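Local coordinates for RNA-binding protein (Sulfolobus solfataricus, PDB 2NRQ), which is of unknown function but resembles RNA-binding proteins in structure, although RNA binding itself is considered unlikely, at residues N6-H15 and D118-N128; K75-I84 and E109-G117. All blocks are in the same frame, centred on the assembly; numbering follows the deposited sequence. Where two conformers were deposited one is given.

Interaction 1: N6-H15 and D118-N128; sequences NQAIISVFIH and DDVIKCIISFN
H15 turns the edge of its ring to D119: OD1 lies in the ring plane, 3.7 Å from NE2, with the carboxylate inclined at 62° to the ring. No hydrogen bond joins the two; D119 OD1 is in a salt bridge with K103, whose NZ also bonds F13 O. The F13 ring meets the other segment obliquely, CD2 standing 3.8 Å from D118 O. At the far end, one face of the F127 ring takes I125 CG2, from two residues earlier in the same segment, offset toward the rim, and the ring also meets F69. The amide planes of N6 and N128 are nearly parallel, though the side chains pass at a slant, and N6 OD1 approaches N128 CB. Between these ends, strands 7-14 and 121-126 run antiparallel at 158°, the central pair of a six-stranded antiparallel sheet; 52-60 flanks the first and 96-101 the second. I9 and I124 form a hydrogen-bonded pair, I9 N to I124 O 2.9 Å and I124 N to I9 O 2.8 Å. S11 and K122 repeat the ladder, S11 N to K122 O at 2.8 Å. The non-hydrogen-bonded pairs A8-I125 and I10-C123 point to the opposite face, where F68 of helix 62-73 packs on A8, I10 and C123. Farther along, V12 CG1 lies 3.6 Å from I121 CG1, and I27 of helix 20-30 touches both residues. I10 and I121 run alongside each other in the same direction, their CG2 methyls meeting. On the face of I9, S11 and I124, the K122 chain bends at its third torsion (chi3 -64°) and carries NZ to D118 OD1, 2.8 Å away on the anti side and out of the carboxylate plane; R100 is a second basic partner of that same oxygen.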
loop_
_atom_site.group_PDB
_atom_site.type_symbol
_atom_site.label_atom_id
_atom_site.label_comp_id
_atom_site.label_asym_id
_atom_site.label_seq_id
_atom_site.Cartn_x
_atom_site.Cartn_y
_atom_site.Cartn_z
ATOM N N ASN A 6 -8.184 11.244 5.251
ATOM C CA ASN A 6 -9.513 11.144 4.583
ATOM C C ASN A 6 -9.924 9.677 4.380
ATOM O O ASN A 6 -11.085 9.318 4.572
ATOM C CB ASN A 6 -9.459 11.850 3.227
ATOM C CG ASN A 6 -10.817 12.389 2.783
ATOM O OD1 ASN A 6 -11.336 13.355 3.356
ATOM N ND2 ASN A 6 -11.394 11.772 1.753
ATOM N N GLN A 7 -8.957 8.841 4.000
ATOM C CA GLN A 7 -9.187 7.414 3.753
ATOM C C GLN A 7 -7.965 6.734 3.118
ATOM O O GLN A 7 -7.222 7.351 2.352
ATOM C CB GLN A 7 -10.399 7.234 2.830
ATOM C CG GLN A 7 -10.564 5.839 2.259
ATOM C CD GLN A 7 -11.777 5.724 1.347
ATOM O OE1 GLN A 7 -12.093 6.649 0.584
ATOM N NE2 GLN A 7 -12.455 4.581 1.407
ATOM N N ALA A 8 -7.761 5.460 3.437
ATOM C CA ALA A 8 -6.646 4.695 2.883
ATOM C C ALA A 8 -7.072 3.248 2.595
ATOM O O ALA A 8 -7.853 2.651 3.336
ATOM C CB ALA A 8 -5.471 4.715 3.844
ATOM N N ILE A 9 -6.547 2.682 1.518
ATOM C CA ILE A 9 -6.893 1.321 1.151
ATOM C C ILE A 9 -5.708 0.503 0.689
ATOM O O ILE A 9 -4.846 0.992 -0.031
ATOM C CB ILE A 9 -7.941 1.307 0.027
ATOM C CG1 ILE A 9 -9.286 1.780 0.575
ATOM C CG2 ILE A 9 -8.067 -0.088 -0.561
ATOM C CD1 ILE A 9 -10.368 1.857 -0.469
ATOM N N ILE A 10 -5.670 -0.749 1.125
ATOM C CA ILE A 10 -4.626 -1.669 0.703
ATOM C C ILE A 10 -5.343 -2.679 -0.189
ATOM O O ILE A 10 -6.431 -3.132 0.147
ATOM C CB ILE A 10 -4.002 -2.407 1.892
ATOM C CG1 ILE A 10 -3.233 -1.416 2.758
ATOM C CG2 ILE A 10 -3.097 -3.532 1.391
ATOM C CD1 ILE A 10 -2.514 -2.058 3.906
ATOM N N SER A 11 -4.754 -3.011 -1.331
ATOM C CA SER A 11 -5.368 -3.957 -2.247
ATOM C C SER A 11 -4.330 -4.820 -2.922
ATOM O O SER A 11 -3.366 -4.316 -3.497
ATOM C CB SER A 11 -6.182 -3.211 -3.312
ATOM O OG SER A 11 -6.774 -4.108 -4.258
ATOM N N VAL A 12 -4.529 -6.129 -2.861
ATOM C CA VAL A 12 -3.605 -7.057 -3.495
ATOM C C VAL A 12 -4.357 -8.216 -4.116
ATOM O O VAL A 12 -5.352 -8.672 -3.568
ATOM C CB VAL A 12 -2.594 -7.671 -2.500
ATOM C CG1 VAL A 12 -1.182 -7.448 -3.006
ATOM C CG2 VAL A 12 -2.789 -7.111 -1.114
ATOM N N PHE A 13 -3.877 -8.678 -5.266
ATOM C CA PHE A 13 -4.456 -9.818 -5.946
ATOM C C PHE A 13 -3.468 -10.937 -5.672
ATOM O O PHE A 13 -2.304 -10.819 -6.007
ATOM C CB PHE A 13 -4.525 -9.590 -7.455
ATOM C CG PHE A 13 -5.386 -8.434 -7.864
ATOM C CD1 PHE A 13 -6.737 -8.395 -7.521
ATOM C CD2 PHE A 13 -4.849 -7.374 -8.604
ATOM C CE1 PHE A 13 -7.544 -7.317 -7.903
ATOM C CE2 PHE A 13 -5.650 -6.283 -8.995
ATOM C CZ PHE A 13 -7.001 -6.260 -8.640
ATOM N N ILE A 14 -3.916 -12.022 -5.059
ATOM C CA ILE A 14 -3.019 -13.131 -4.789
ATOM C C ILE A 14 -3.369 -14.305 -5.676
ATOM O O ILE A 14 -4.535 -14.659 -5.812
ATOM C CB ILE A 14 -3.083 -13.548 -3.329
ATOM C CG1 ILE A 14 -2.698 -12.350 -2.460
ATOM C CG2 ILE A 14 -2.144 -14.733 -3.095
ATOM C CD1 ILE A 14 -2.974 -12.524 -0.987
ATOM N N HIS A 15 -2.341 -14.902 -6.273
ATOM C CA HIS A 15 -2.489 -16.021 -7.197
ATOM C C HIS A 15 -2.298 -17.395 -6.569
ATOM O O HIS A 15 -1.817 -17.518 -5.441
ATOM C CB HIS A 15 -1.499 -15.849 -8.338
ATOM C CG HIS A 15 -1.719 -14.609 -9.140
ATOM N ND1 HIS A 15 -2.601 -14.553 -10.197
ATOM C CD2 HIS A 15 -1.191 -13.369 -9.026
ATOM C CE1 HIS A 15 -2.606 -13.333 -10.700
ATOM N NE2 HIS A 15 -1.761 -12.593 -10.007
ATOM N N ASP A 118 -0.139 -3.626 -11.673
ATOM C CA ASP A 118 -1.160 -3.915 -10.684
ATOM C C ASP A 118 -0.883 -5.167 -9.861
ATOM O O ASP A 118 -1.568 -5.421 -8.867
ATOM C CB ASP A 118 -2.510 -4.007 -11.370
ATOM C CG ASP A 118 -2.925 -2.693 -11.973
ATOM O OD1 ASP A 118 -3.048 -1.714 -11.211
ATOM O OD2 ASP A 118 -3.124 -2.635 -13.205
ATOM N N ASP A 119 0.121 -5.937 -10.273
ATOM C CA ASP A 119 0.504 -7.141 -9.544
ATOM C C ASP A 119 1.481 -6.690 -8.458
ATOM O O ASP A 119 2.672 -7.034 -8.464
ATOM C CB ASP A 119 1.170 -8.141 -10.487
ATOM C CG ASP A 119 1.594 -9.413 -9.785
ATOM O OD1 ASP A 119 0.747 -10.047 -9.129
ATOM O OD2 ASP A 119 2.778 -9.783 -9.895
ATOM N N VAL A 120 0.942 -5.911 -7.523
ATOM C CA VAL A 120 1.698 -5.339 -6.414
ATOM C C VAL A 120 0.796 -5.190 -5.195
ATOM O O VAL A 120 -0.385 -5.477 -5.261
ATOM C CB VAL A 120 2.178 -3.925 -6.786
ATOM C CG1 VAL A 120 3.120 -3.980 -7.970
ATOM C CG2 VAL A 120 0.956 -3.051 -7.120
ATOM N N ILE A 121 1.363 -4.743 -4.083
ATOM C CA ILE A 121 0.571 -4.474 -2.885
ATOM C C ILE A 121 0.239 -3.003 -3.077
ATOM O O ILE A 121 1.092 -2.141 -2.894
ATOM C CB ILE A 121 1.383 -4.619 -1.589
ATOM C CG1 ILE A 121 1.743 -6.088 -1.358
ATOM C CG2 ILE A 121 0.573 -4.072 -0.418
ATOM C CD1 ILE A 121 2.686 -6.309 -0.193
ATOM N N LYS A 122 -0.997 -2.718 -3.453
ATOM C CA LYS A 122 -1.400 -1.351 -3.735
ATOM C C LYS A 122 -1.938 -0.559 -2.541
ATOM O O LYS A 122 -2.856 -0.999 -1.846
ATOM C CB LYS A 122 -2.436 -1.377 -4.857
ATOM C CG LYS A 122 -2.611 -0.068 -5.573
ATOM C CD LYS A 122 -3.640 -0.198 -6.667
ATOM C CE LYS A 122 -3.183 -1.164 -7.739
ATOM N NZ LYS A 122 -4.273 -1.475 -8.706
ATOM N N CYS A 123 -1.360 0.614 -2.309
ATOM C CA CYS A 123 -1.802 1.469 -1.220
ATOM C C CYS A 123 -2.335 2.767 -1.793
ATOM O O CYS A 123 -1.586 3.569 -2.325
ATOM C CB CYS A 123 -0.648 1.756 -0.280
ATOM S SG CYS A 123 0.025 0.284 0.488
ATOM N N ILE A 124 -3.640 2.968 -1.676
ATOM C CA ILE A 124 -4.292 4.159 -2.204
ATOM C C ILE A 124 -4.718 5.108 -1.104
ATOM O O ILE A 124 -5.567 4.763 -0.291
ATOM C CB ILE A 124 -5.543 3.779 -3.019
ATOM C CG1 ILE A 124 -5.144 2.829 -4.154
ATOM C CG2 ILE A 124 -6.229 5.037 -3.564
ATOM C CD1 ILE A 124 -6.304 2.164 -4.829
ATOM N N ILE A 125 -4.135 6.305 -1.099
ATOM C CA ILE A 125 -4.461 7.327 -0.114
ATOM C C ILE A 125 -5.334 8.417 -0.738
ATOM O O ILE A 125 -5.108 8.834 -1.871
ATOM C CB ILE A 125 -3.191 7.988 0.458
ATOM C CG1 ILE A 125 -2.379 6.974 1.263
ATOM C CG2 ILE A 125 -3.568 9.151 1.351
ATOM C CD1 ILE A 125 -1.681 5.962 0.420
ATOM N N SER A 126 -6.334 8.874 0.007
ATOM C CA SER A 126 -7.221 9.914 -0.486
ATOM C C SER A 126 -7.025 11.182 0.335
ATOM O O SER A 126 -7.122 11.169 1.560
ATOM C CB SER A 126 -8.666 9.451 -0.390
ATOM O OG SER A 126 -8.756 8.088 -0.756
ATOM N N PHE A 127 -6.730 12.278 -0.352
ATOM C CA PHE A 127 -6.518 13.559 0.301
ATOM C C PHE A 127 -7.680 14.460 -0.063
ATOM O O PHE A 127 -8.404 14.195 -1.020
ATOM C CB PHE A 127 -5.218 14.197 -0.203
ATOM C CG PHE A 127 -3.978 13.439 0.176
ATOM C CD1 PHE A 127 -3.398 13.608 1.428
ATOM C CD2 PHE A 127 -3.396 12.545 -0.712
ATOM C CE1 PHE A 127 -2.253 12.895 1.790
ATOM C CE2 PHE A 127 -2.249 11.824 -0.358
ATOM C CZ PHE A 127 -1.678 12.002 0.896
ATOM N N ASN A 128 -7.874 15.516 0.710
ATOM C CA ASN A 128 -8.929 16.462 0.393
ATOM C C ASN A 128 -8.255 17.821 0.414
ATOM O O ASN A 128 -8.785 18.787 0.966
ATOM C CB ASN A 128 -10.060 16.401 1.420
ATOM C CG ASN A 128 -11.361 16.945 0.866
ATOM O OD1 ASN A 128 -11.770 16.581 -0.238
ATOM N ND2 ASN A 128 -12.018 17.817 1.622
#

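Interaction 2: K75-I84 and E109-G117; sequences KIETSELMLI and EHRLVLKEG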
loop_
_atom_site.group_PDB
_atom_site.type_symbol
_atom_site.label_atom_id
_atom_site.label_comp_id
_atom_site.label_asym_id
_atom_site.label_seq_id
_atom_site.Cartn_x
_atom_site.Cartn_y
_atom_site.Cartn_z
ATOM N N LYS A 75 8.393 4.035 7.278
ATOM C CA LYS A 75 8.956 2.731 6.968
ATOM C C LYS A 75 9.691 2.726 5.644
ATOM O O LYS A 75 10.673 2.008 5.476
ATOM C CB LYS A 75 7.852 1.685 6.920
ATOM C CG LYS A 75 7.201 1.389 8.256
ATOM C CD LYS A 75 7.695 0.082 8.838
ATOM C CE LYS A 75 6.743 -0.414 9.905
ATOM N NZ LYS A 75 7.096 -1.781 10.366
ATOM N N ILE A 76 9.215 3.522 4.698
ATOM C CA ILE A 76 9.853 3.566 3.389
ATOM C C ILE A 76 11.248 4.201 3.458
ATOM O O ILE A 76 11.476 5.144 4.219
ATOM C CB ILE A 76 8.983 4.351 2.388
ATOM C CG1 ILE A 76 9.484 4.111 0.969
ATOM C CG2 ILE A 76 9.014 5.835 2.719
ATOM C CD1 ILE A 76 8.638 4.776 -0.089
ATOM N N GLU A 77 12.184 3.673 2.672
ATOM C CA GLU A 77 13.535 4.223 2.634
ATOM C C GLU A 77 13.489 5.555 1.869
ATOM O O GLU A 77 12.655 5.733 0.973
ATOM C CB GLU A 77 14.487 3.228 1.972
ATOM C CG GLU A 77 13.922 2.537 0.746
ATOM C CD GLU A 77 14.783 1.367 0.285
ATOM O OE1 GLU A 77 15.027 0.449 1.101
ATOM O OE2 GLU A 77 15.210 1.362 -0.892
ATOM N N THR A 78 14.367 6.488 2.233
ATOM C CA THR A 78 14.403 7.818 1.616
ATOM C C THR A 78 14.507 7.783 0.094
ATOM O O THR A 78 13.921 8.610 -0.610
ATOM C CB THR A 78 15.577 8.646 2.160
ATOM O OG1 THR A 78 16.042 8.077 3.392
ATOM C CG2 THR A 78 15.131 10.077 2.410
ATOM N N SER A 79 15.274 6.822 -0.404
ATOM C CA SER A 79 15.468 6.637 -1.832
ATOM C C SER A 79 14.103 6.550 -2.525
ATOM O O SER A 79 13.746 7.413 -3.332
ATOM C CB SER A 79 16.269 5.355 -2.050
ATOM O OG SER A 79 16.614 5.189 -3.405
ATOM N N GLU A 80 13.335 5.520 -2.178
ATOM C CA GLU A 80 12.002 5.298 -2.739
ATOM C C GLU A 80 11.050 6.476 -2.513
ATOM O O GLU A 80 10.202 6.766 -3.364
ATOM C CB GLU A 80 11.389 4.024 -2.140
ATOM C CG GLU A 80 12.278 2.782 -2.242
ATOM C CD GLU A 80 12.484 2.290 -3.669
ATOM O OE1 GLU A 80 13.316 1.381 -3.868
ATOM O OE2 GLU A 80 11.822 2.798 -4.591
ATOM N N LEU A 81 11.187 7.146 -1.370
ATOM C CA LEU A 81 10.335 8.292 -1.029
ATOM C C LEU A 81 10.520 9.424 -2.051
ATOM O O LEU A 81 9.548 9.984 -2.583
ATOM C CB LEU A 81 10.673 8.799 0.373
ATOM C CG LEU A 81 9.850 9.993 0.861
ATOM C CD1 LEU A 81 8.351 9.706 0.712
ATOM C CD2 LEU A 81 10.221 10.297 2.306
HETATM N N MSE A 82 11.779 9.751 -2.319
HETATM C CA MSE A 82 12.104 10.774 -3.290
HETATM C C MSE A 82 11.534 10.332 -4.639
HETATM O O MSE A 82 10.922 11.128 -5.372
HETATM C CB MSE A 82 13.614 10.920 -3.383
HETATM C CG MSE A 82 14.051 11.848 -4.503
HETATM SE SE MSE A 82 13.356 13.663 -4.247
HETATM C CE MSE A 82 11.929 13.676 -5.550
ATOM N N LEU A 83 11.726 9.052 -4.946
ATOM C CA LEU A 83 11.230 8.485 -6.184
ATOM C C LEU A 83 9.737 8.777 -6.299
ATOM O O LEU A 83 9.216 8.922 -7.400
ATOM C CB LEU A 83 11.475 6.989 -6.192
ATOM C CG LEU A 83 11.329 6.243 -7.519
ATOM C CD1 LEU A 83 12.252 6.866 -8.564
ATOM C CD2 LEU A 83 11.676 4.758 -7.313
ATOM N N ILE A 84 9.045 8.866 -5.165
ATOM C CA ILE A 84 7.620 9.179 -5.199
ATOM C C ILE A 84 7.465 10.635 -5.606
ATOM O O ILE A 84 6.880 10.935 -6.642
ATOM C CB ILE A 84 6.932 8.991 -3.826
ATOM C CG1 ILE A 84 6.881 7.507 -3.455
ATOM C CG2 ILE A 84 5.521 9.560 -3.874
ATOM C CD1 ILE A 84 6.353 7.251 -2.052
ATOM N N GLU A 109 11.853 -9.206 2.475
ATOM C CA GLU A 109 12.757 -8.325 3.218
ATOM C C GLU A 109 12.083 -7.198 3.986
ATOM O O GLU A 109 12.745 -6.241 4.369
ATOM C CB GLU A 109 13.785 -7.706 2.269
ATOM C CG GLU A 109 14.696 -8.717 1.601
ATOM C CD GLU A 109 15.518 -8.111 0.487
ATOM O OE1 GLU A 109 16.325 -7.193 0.767
ATOM O OE2 GLU A 109 15.350 -8.557 -0.670
ATOM N N HIS A 110 10.779 -7.300 4.214
ATOM C CA HIS A 110 10.058 -6.251 4.932
ATOM C C HIS A 110 10.487 -4.887 4.409
ATOM O O HIS A 110 10.771 -3.982 5.188
ATOM C CB HIS A 110 10.349 -6.324 6.434
ATOM C CG HIS A 110 9.809 -7.550 7.099
ATOM N ND1 HIS A 110 10.058 -8.824 6.630
ATOM C CD2 HIS A 110 9.050 -7.701 8.210
ATOM C CE1 HIS A 110 9.477 -9.705 7.424
ATOM N NE2 HIS A 110 8.858 -9.050 8.392
ATOM N N ARG A 111 10.532 -4.735 3.091
ATOM C CA ARG A 111 10.957 -3.467 2.518
ATOM C C ARG A 111 10.022 -2.934 1.441
ATOM O O ARG A 111 9.667 -3.640 0.496
ATOM C CB ARG A 111 12.370 -3.613 1.957
ATOM C CG ARG A 111 13.114 -2.301 1.816
ATOM C CD ARG A 111 14.605 -2.531 1.960
ATOM N NE ARG A 111 15.130 -3.366 0.887
ATOM C CZ ARG A 111 15.412 -2.915 -0.329
ATOM N NH1 ARG A 111 15.224 -1.632 -0.628
ATOM N NH2 ARG A 111 15.878 -3.750 -1.250
ATOM N N LEU A 112 9.626 -1.677 1.601
ATOM C CA LEU A 112 8.733 -1.024 0.663
ATOM C C LEU A 112 9.496 -0.495 -0.534
ATOM O O LEU A 112 10.202 0.496 -0.437
ATOM C CB LEU A 112 8.014 0.133 1.348
ATOM C CG LEU A 112 6.922 -0.225 2.343
ATOM C CD1 LEU A 112 6.483 1.028 3.105
ATOM C CD2 LEU A 112 5.757 -0.853 1.586
ATOM N N VAL A 113 9.347 -1.158 -1.667
ATOM C CA VAL A 113 10.024 -0.744 -2.886
ATOM C C VAL A 113 8.991 -0.553 -3.983
ATOM O O VAL A 113 8.328 -1.503 -4.390
ATOM C CB VAL A 113 11.051 -1.806 -3.331
ATOM C CG1 VAL A 113 11.567 -1.485 -4.713
ATOM C CG2 VAL A 113 12.191 -1.865 -2.341
ATOM N N LEU A 114 8.841 0.681 -4.449
ATOM C CA LEU A 114 7.881 0.963 -5.504
ATOM C C LEU A 114 8.067 -0.002 -6.671
ATOM O O LEU A 114 9.182 -0.431 -6.969
ATOM C CB LEU A 114 8.045 2.402 -5.980
ATOM C CG LEU A 114 7.020 3.431 -5.489
ATOM C CD1 LEU A 114 6.761 3.273 -4.011
ATOM C CD2 LEU A 114 7.540 4.842 -5.802
ATOM N N LYS A 115 6.967 -0.357 -7.320
ATOM C CA LYS A 115 7.000 -1.269 -8.461
ATOM C C LYS A 115 5.953 -0.775 -9.442
ATOM O O LYS A 115 5.121 0.062 -9.100
ATOM C CB LYS A 115 6.676 -2.698 -8.008
ATOM C CG LYS A 115 6.732 -3.762 -9.100
ATOM C CD LYS A 115 6.415 -5.142 -8.516
ATOM C CE LYS A 115 6.659 -6.283 -9.510
ATOM N NZ LYS A 115 5.715 -6.270 -10.662
ATOM N N GLU A 116 5.994 -1.281 -10.664
ATOM C CA GLU A 116 5.021 -0.859 -11.654
ATOM C C GLU A 116 3.974 -1.927 -11.948
ATOM O O GLU A 116 4.232 -3.121 -11.835
ATOM C CB GLU A 116 5.731 -0.432 -12.941
ATOM C CG GLU A 116 6.218 1.019 -12.921
ATOM C CD GLU A 116 5.071 2.033 -12.771
ATOM O OE1 GLU A 116 5.353 3.259 -12.758
ATOM O OE2 GLU A 116 3.889 1.609 -12.668
ATOM N N GLY A 117 2.779 -1.490 -12.312
ATOM C CA GLY A 117 1.738 -2.444 -12.615
ATOM C C GLY A 117 0.737 -2.639 -11.495
ATOM O O GLY A 117 0.753 -1.917 -10.492
#
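R111 and E77 join in a salt bridge: R111 NH1 donates to E77 OE1 at 2.7 Å, reaching the syn side of the carboxylate from somewhat out of its plane. The carboxylate sits at the edge of the guanidinium, the two groups turned only 17° from one another. E77 CG stands between the backbone N and carbonyl carbon (chi1 42°), an otherwise extended chain reaching across, while R111 bends at its third torsion (chi3 64°) to bring NH1 to it. With an alanine at R111, the E77 carboxylate is likely to lose its charged mate and be freer to turn. E80, about one helical turn on, bends at its second torsion and reaches the loop, CG 3.6 Å from L112 O and OE1 3.5 Å from V113 CG1. The E80 and L114 side chains pass each other running opposite ways, OE2 coming near L114 CB. The apolar part lies to both ends of this acidic pair. L114 CD2 meets I84 CG1 at 3.6 Å, the two chains crossing at about a right angle, with L83 CG more distant. L112 CD1 lies 4.1 Å from K75 CB and 4.2 Å from I76 CB, against the residues that lead into the helix. E77 is at the N-cap position, right before helix 78-85, and I76 O is bonded by R145. On the loop side, backbone bonds of R111 with Y105, V113 with D102 and K115 with R100 hold the extended chain in place. The contact thus joins helix 78-85, along its length, and the residues leading into it to the loop between helix 103-109 and strand 121-126: L106 backs L112 from helix 103-109, F101 of strand 96-101 packs on L112 and L114, and helix 134-145 touches T78 and L81.

In the fold
The loop of interaction 2 runs straight on from G117 to D118 of interaction 1, so the two contacts share one continuous run of chain; their centres lie about 14 Å apart. They touch where V120 CG1 packs 3.5 Å from K115 CD. Strand 96-101 serves both: R100 bonds G117 O and D118, while F101 pairs by backbone with I121 and also touches the loop of interaction 2. Helix 20-30 is a second link, giving I27 to interaction 1 and F30, in a cation-pi contact with K75, to interaction 2. Interaction 1 is central, about 5 Å from the chain centre, and interaction 2 is more peripheral, its centre at about 10 Å.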